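Local coordinates for ancillary protein 1 (Streptococcus pyogenes, PDB 2XI9) that serves as a pilus-presented adhesin that needs an internal thioester bond for efficient host cell interaction and probably binds collagen, at residues Phe134-Tyr146 / Tyr266-Ala278. Sequence-based numbering, arbitrary orientation.
Sequences FSVLTTQNYAKFY and YHGFGDMNDSTLA
In the thioester-domain part of the chain, the carboxylate of Asp-271 grips three successive N-H groups, those of Thr-138, Thr-139 and Gln-140, in the loop between strands 127-130 and 146-149. Asp-271 lies in the 3-10 segment 269-271, just ahead of helix 274-288. Its CG stands anti to the backbone N (chi1 -167°), which carries the carboxylate out to the loop. Asp-271 OD2 accepts from Thr-138 N and from Gln-140 N, each 2.9 Å away, on opposite faces of the carboxylate plane. Thr-139 N meets the syn lone pair of both oxygens, 3.0 Å from Asp-271 OD1 and 3.1 Å from Asp-271 OD2. Thr-139 OG1 donates to Asp-271 OD1 at 2.8 Å, from the same face as Gln-140 N. Four donors, one of them shared between both oxygens, fix the rotation of the carboxylate. Thr-138 OG1 donates to the backbone O of Asp-271 at 2.6 Å. Water 1 links the same hydroxyl to Asn-273 N. Asn-273 is the N-cap: Asn-273 OD1 takes a 2.9 Å bond from Thr-276 N. Beside this cluster, Leu-137 CD2 rests on Met-272 CB at 4.0 Å, and the Tyr-142 ring turns its edge to Phe-269 CE1. Helix 238-253 backs the contact: Leu-137 and Tyr-142 both pack on Ala-243, and Gln-240 bonds to Leu-137 O. Phe-269 lies against Leu-263 of helix 260-263, while Tyr-146 opens strand 146-149.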
loop_
_atom_site.group_PDB
_atom_site.type_symbol
_atom_site.label_atom_id
_atom_site.label_comp_id
_atom_site.label_asym_id
_atom_site.label_seq_id
_atom_site.Cartn_x
_atom_site.Cartn_y
_atom_site.Cartn_z
ATOM N N PHE A 134 -1.864 20.287 14.958
ATOM C CA PHE A 134 -2.880 20.031 15.963
ATOM C C PHE A 134 -4.217 20.482 15.424
ATOM O O PHE A 134 -4.377 21.648 15.083
ATOM C CB PHE A 134 -2.556 20.808 17.235
ATOM C CG PHE A 134 -3.564 20.650 18.326
ATOM C CD1 PHE A 134 -4.714 21.439 18.356
ATOM C CD2 PHE A 134 -3.329 19.757 19.374
ATOM C CE1 PHE A 134 -5.639 21.317 19.385
ATOM C CE2 PHE A 134 -4.254 19.627 20.408
ATOM C CZ PHE A 134 -5.408 20.400 20.414
ATOM N N SER A 135 -5.180 19.571 15.382
ATOM C CA SER A 135 -6.510 19.920 14.915
ATOM C C SER A 135 -7.498 18.874 15.438
ATOM O O SER A 135 -7.255 17.693 15.319
ATOM C CB SER A 135 -6.554 19.956 13.381
ATOM O OG SER A 135 -7.820 20.409 12.943
ATOM N N VAL A 136 -8.584 19.328 16.039
ATOM C CA VAL A 136 -9.518 18.409 16.678
ATOM C C VAL A 136 -10.363 17.683 15.627
ATOM O O VAL A 136 -10.634 18.186 14.501
ATOM C CB VAL A 136 -10.424 19.089 17.721
ATOM C CG1 VAL A 136 -9.626 19.819 18.816
ATOM C CG2 VAL A 136 -11.437 20.030 17.053
ATOM N N LEU A 137 -10.736 16.460 15.978
ATOM C CA LEU A 137 -11.713 15.714 15.209
ATOM C C LEU A 137 -13.056 16.285 15.649
ATOM O O LEU A 137 -13.710 16.967 14.865
ATOM C CB LEU A 137 -11.575 14.204 15.453
ATOM C CG LEU A 137 -12.658 13.325 14.819
ATOM C CD1 LEU A 137 -12.813 13.609 13.314
ATOM C CD2 LEU A 137 -12.330 11.862 15.063
ATOM N N THR A 138 -13.451 16.082 16.912
ATOM C CA THR A 138 -14.521 16.897 17.491
ATOM C C THR A 138 -14.033 17.672 18.705
ATOM O O THR A 138 -14.111 18.904 18.734
ATOM C CB THR A 138 -15.775 16.054 17.834
ATOM O OG1 THR A 138 -16.180 15.310 16.663
ATOM C CG2 THR A 138 -16.931 16.941 18.307
ATOM N N THR A 139 -13.568 16.958 19.729
ATOM C CA THR A 139 -13.040 17.608 20.940
ATOM C C THR A 139 -11.571 17.296 21.213
ATOM O O THR A 139 -10.944 18.007 21.962
ATOM C CB THR A 139 -13.820 17.174 22.196
ATOM O OG1 THR A 139 -13.575 15.780 22.405
ATOM C CG2 THR A 139 -15.337 17.409 22.011
ATOM N N GLN A 140 -11.054 16.210 20.668
ATOM C CA GLN A 140 -9.674 15.807 20.862
ATOM C C GLN A 140 -8.853 15.954 19.565
ATOM O O GLN A 140 -9.380 15.787 18.488
ATOM C CB GLN A 140 -9.621 14.369 21.354
ATOM C CG GLN A 140 -10.326 14.198 22.718
ATOM C CD GLN A 140 -10.383 12.758 23.224
ATOM O OE1 GLN A 140 -10.043 12.504 24.370
ATOM N NE2 GLN A 140 -10.802 11.822 22.378
ATOM N N ASN A 141 -7.558 16.229 19.709
ATOM C CA ASN A 141 -6.616 16.200 18.581
ATOM C C ASN A 141 -6.805 14.904 17.808
ATOM O O ASN A 141 -6.859 13.842 18.407
ATOM C CB ASN A 141 -5.173 16.339 19.096
ATOM C CG ASN A 141 -4.151 16.446 17.989
ATOM O OD1 ASN A 141 -4.467 16.853 16.873
ATOM N ND2 ASN A 141 -2.892 16.099 18.302
ATOM N N TYR A 142 -6.945 14.988 16.490
ATOM C CA TYR A 142 -7.084 13.800 15.642
ATOM C C TYR A 142 -5.811 12.970 15.753
ATOM O O TYR A 142 -5.870 11.773 15.869
ATOM C CB TYR A 142 -7.416 14.184 14.173
ATOM C CG TYR A 142 -7.479 13.038 13.165
ATOM C CD1 TYR A 142 -8.356 11.958 13.360
ATOM C CD2 TYR A 142 -6.682 13.021 12.042
ATOM C CE1 TYR A 142 -8.407 10.919 12.462
ATOM C CE2 TYR A 142 -6.739 11.993 11.108
ATOM C CZ TYR A 142 -7.631 10.950 11.312
ATOM O OH TYR A 142 -7.663 9.900 10.417
ATOM N N ALA A 143 -4.658 13.623 15.721
ATOM C CA ALA A 143 -3.374 12.967 15.988
ATOM C C ALA A 143 -3.032 11.795 15.022
ATOM O O ALA A 143 -2.200 10.938 15.362
ATOM C CB ALA A 143 -3.335 12.510 17.471
ATOM N N LYS A 144 -3.628 11.773 13.833
ATOM C CA LYS A 144 -3.373 10.751 12.814
ATOM C C LYS A 144 -3.137 11.396 11.439
ATOM O O LYS A 144 -3.582 10.896 10.418
ATOM C CB LYS A 144 -4.501 9.713 12.768
ATOM C CG LYS A 144 -4.819 9.004 14.114
ATOM C CD LYS A 144 -5.912 7.999 13.909
ATOM C CE LYS A 144 -6.447 7.473 15.237
ATOM N NZ LYS A 144 -6.880 8.597 16.161
ATOM N N PHE A 145 -2.354 12.463 11.436
ATOM C CA PHE A 145 -2.049 13.217 10.224
ATOM C C PHE A 145 -0.841 12.550 9.589
ATOM O O PHE A 145 0.318 12.907 9.846
ATOM C CB PHE A 145 -1.780 14.667 10.606
ATOM C CG PHE A 145 -2.925 15.350 11.290
ATOM C CD1 PHE A 145 -4.040 15.751 10.597
ATOM C CD2 PHE A 145 -2.871 15.601 12.652
ATOM C CE1 PHE A 145 -5.094 16.403 11.275
ATOM C CE2 PHE A 145 -3.907 16.201 13.316
ATOM C CZ PHE A 145 -5.001 16.622 12.640
ATOM N N TYR A 146 -1.118 11.551 8.769
ATOM C CA TYR A 146 -0.065 10.753 8.180
ATOM C C TYR A 146 0.306 11.231 6.777
ATOM O O TYR A 146 -0.586 11.543 5.958
ATOM C CB TYR A 146 -0.526 9.318 8.048
ATOM C CG TYR A 146 -1.102 8.667 9.295
ATOM C CD1 TYR A 146 -0.543 8.893 10.549
ATOM C CD2 TYR A 146 -2.196 7.806 9.205
ATOM C CE1 TYR A 146 -1.074 8.247 11.705
ATOM C CE2 TYR A 146 -2.718 7.169 10.361
ATOM C CZ TYR A 146 -2.163 7.410 11.587
ATOM O OH TYR A 146 -2.665 6.789 12.733
ATOM N N TYR A 266 -12.635 2.493 19.371
ATOM C CA TYR A 266 -11.956 2.062 18.137
ATOM C C TYR A 266 -10.997 3.113 17.642
ATOM O O TYR A 266 -11.380 4.009 16.901
ATOM C CB TYR A 266 -12.991 1.752 17.041
ATOM C CG TYR A 266 -12.408 1.068 15.837
ATOM C CD1 TYR A 266 -12.062 -0.273 15.888
ATOM C CD2 TYR A 266 -12.236 1.753 14.616
ATOM C CE1 TYR A 266 -11.525 -0.917 14.778
ATOM C CE2 TYR A 266 -11.743 1.114 13.506
ATOM C CZ TYR A 266 -11.370 -0.215 13.582
ATOM O OH TYR A 266 -10.826 -0.862 12.495
ATOM N N HIS A 267 -9.728 2.967 18.011
ATOM C CA HIS A 267 -8.641 3.855 17.512
ATOM C C HIS A 267 -8.951 5.353 17.494
ATOM O O HIS A 267 -8.614 6.063 16.549
ATOM C CB HIS A 267 -8.177 3.418 16.126
ATOM C CG HIS A 267 -7.869 1.962 16.049
ATOM N ND1 HIS A 267 -6.714 1.425 16.567
ATOM C CD2 HIS A 267 -8.591 0.920 15.573
ATOM C CE1 HIS A 267 -6.721 0.115 16.384
ATOM N NE2 HIS A 267 -7.842 -0.214 15.771
ATOM N N GLY A 268 -9.552 5.845 18.556
ATOM C CA GLY A 268 -9.816 7.280 18.658
ATOM C C GLY A 268 -11.091 7.750 17.980
ATOM O O GLY A 268 -11.501 8.885 18.204
ATOM N N PHE A 269 -11.762 6.876 17.222
ATOM C CA PHE A 269 -12.946 7.264 16.474
ATOM C C PHE A 269 -14.164 7.510 17.337
ATOM O O PHE A 269 -15.192 8.027 16.877
ATOM C CB PHE A 269 -13.194 6.268 15.316
ATOM C CG PHE A 269 -12.202 6.431 14.209
ATOM C CD1 PHE A 269 -12.323 7.505 13.347
ATOM C CD2 PHE A 269 -11.097 5.573 14.068
ATOM C CE1 PHE A 269 -11.391 7.758 12.348
ATOM C CE2 PHE A 269 -10.159 5.807 13.053
ATOM C CZ PHE A 269 -10.306 6.909 12.197
ATOM N N GLY A 270 -14.068 7.152 18.605
ATOM C CA GLY A 270 -15.013 7.619 19.592
ATOM C C GLY A 270 -15.257 9.125 19.576
ATOM O O GLY A 270 -16.346 9.566 19.908
ATOM N N ASP A 271 -14.249 9.916 19.190
ATOM C CA ASP A 271 -14.396 11.388 19.115
ATOM C C ASP A 271 -15.048 11.873 17.797
ATOM O O ASP A 271 -15.191 13.078 17.586
ATOM C CB ASP A 271 -13.015 12.047 19.215
ATOM C CG ASP A 271 -13.090 13.552 19.456
ATOM O OD1 ASP A 271 -13.924 14.005 20.234
ATOM O OD2 ASP A 271 -12.288 14.308 18.870
HETATM N N MSE A 272 -15.419 10.963 16.901
HETATM C CA MSE A 272 -16.092 11.350 15.652
HETATM C C MSE A 272 -17.560 11.682 15.917
HETATM O O MSE A 272 -18.301 10.867 16.485
HETATM C CB MSE A 272 -15.965 10.210 14.615
HETATM C CG MSE A 272 -16.533 10.507 13.273
HETATM SE SE MSE A 272 -16.170 9.193 11.934
HETATM C CE MSE A 272 -14.417 9.781 11.320
ATOM N N ASN A 273 -17.995 12.873 15.506
ATOM C CA ASN A 273 -19.391 13.281 15.702
ATOM C C ASN A 273 -20.355 12.639 14.655
ATOM O O ASN A 273 -19.911 12.001 13.690
ATOM C CB ASN A 273 -19.522 14.813 15.806
ATOM C CG ASN A 273 -19.318 15.542 14.472
ATOM O OD1 ASN A 273 -19.332 14.915 13.413
ATOM N ND2 ASN A 273 -19.143 16.881 14.530
ATOM N N ASP A 274 -21.657 12.787 14.866
ATOM C CA ASP A 274 -22.663 12.153 13.971
ATOM C C ASP A 274 -22.537 12.590 12.501
ATOM O O ASP A 274 -22.536 11.742 11.608
ATOM C CB ASP A 274 -24.082 12.464 14.445
ATOM C CG ASP A 274 -24.461 11.749 15.748
ATOM O OD1 ASP A 274 -23.762 10.802 16.162
ATOM O OD2 ASP A 274 -25.479 12.140 16.357
ATOM N N SER A 275 -22.460 13.902 12.260
ATOM C CA SER A 275 -22.245 14.456 10.898
ATOM C C SER A 275 -21.057 13.847 10.178
ATOM O O SER A 275 -21.146 13.560 8.995
ATOM C CB SER A 275 -22.046 15.991 10.930
ATOM O OG SER A 275 -23.162 16.617 11.491
ATOM N N THR A 276 -19.932 13.683 10.874
ATOM C CA THR A 276 -18.713 13.138 10.287
ATOM C C THR A 276 -18.791 11.640 9.986
ATOM O O THR A 276 -18.361 11.169 8.903
ATOM C CB THR A 276 -17.461 13.506 11.148
ATOM O OG1 THR A 276 -17.389 14.942 11.323
ATOM C CG2 THR A 276 -16.227 13.016 10.527
ATOM N N LEU A 277 -19.398 10.875 10.892
ATOM C CA LEU A 277 -19.640 9.477 10.618
ATOM C C LEU A 277 -20.628 9.319 9.425
ATOM O O LEU A 277 -20.521 8.395 8.615
ATOM C CB LEU A 277 -20.150 8.790 11.911
ATOM C CG LEU A 277 -20.477 7.311 11.763
ATOM C CD1 LEU A 277 -19.232 6.519 11.371
ATOM C CD2 LEU A 277 -21.133 6.783 13.063
ATOM N N ALA A 278 -21.582 10.231 9.271
ATOM C CA ALA A 278 -22.518 10.125 8.127
ATOM C C ALA A 278 -21.725 10.287 6.808
ATOM O O ALA A 278 -21.984 9.604 5.824
ATOM C CB ALA A 278 -23.637 11.141 8.228
HETATM O O HOH W 1 -16.155 14.507 13.955
HETATM O O HOH W 2 -9.671 12.715 18.258
#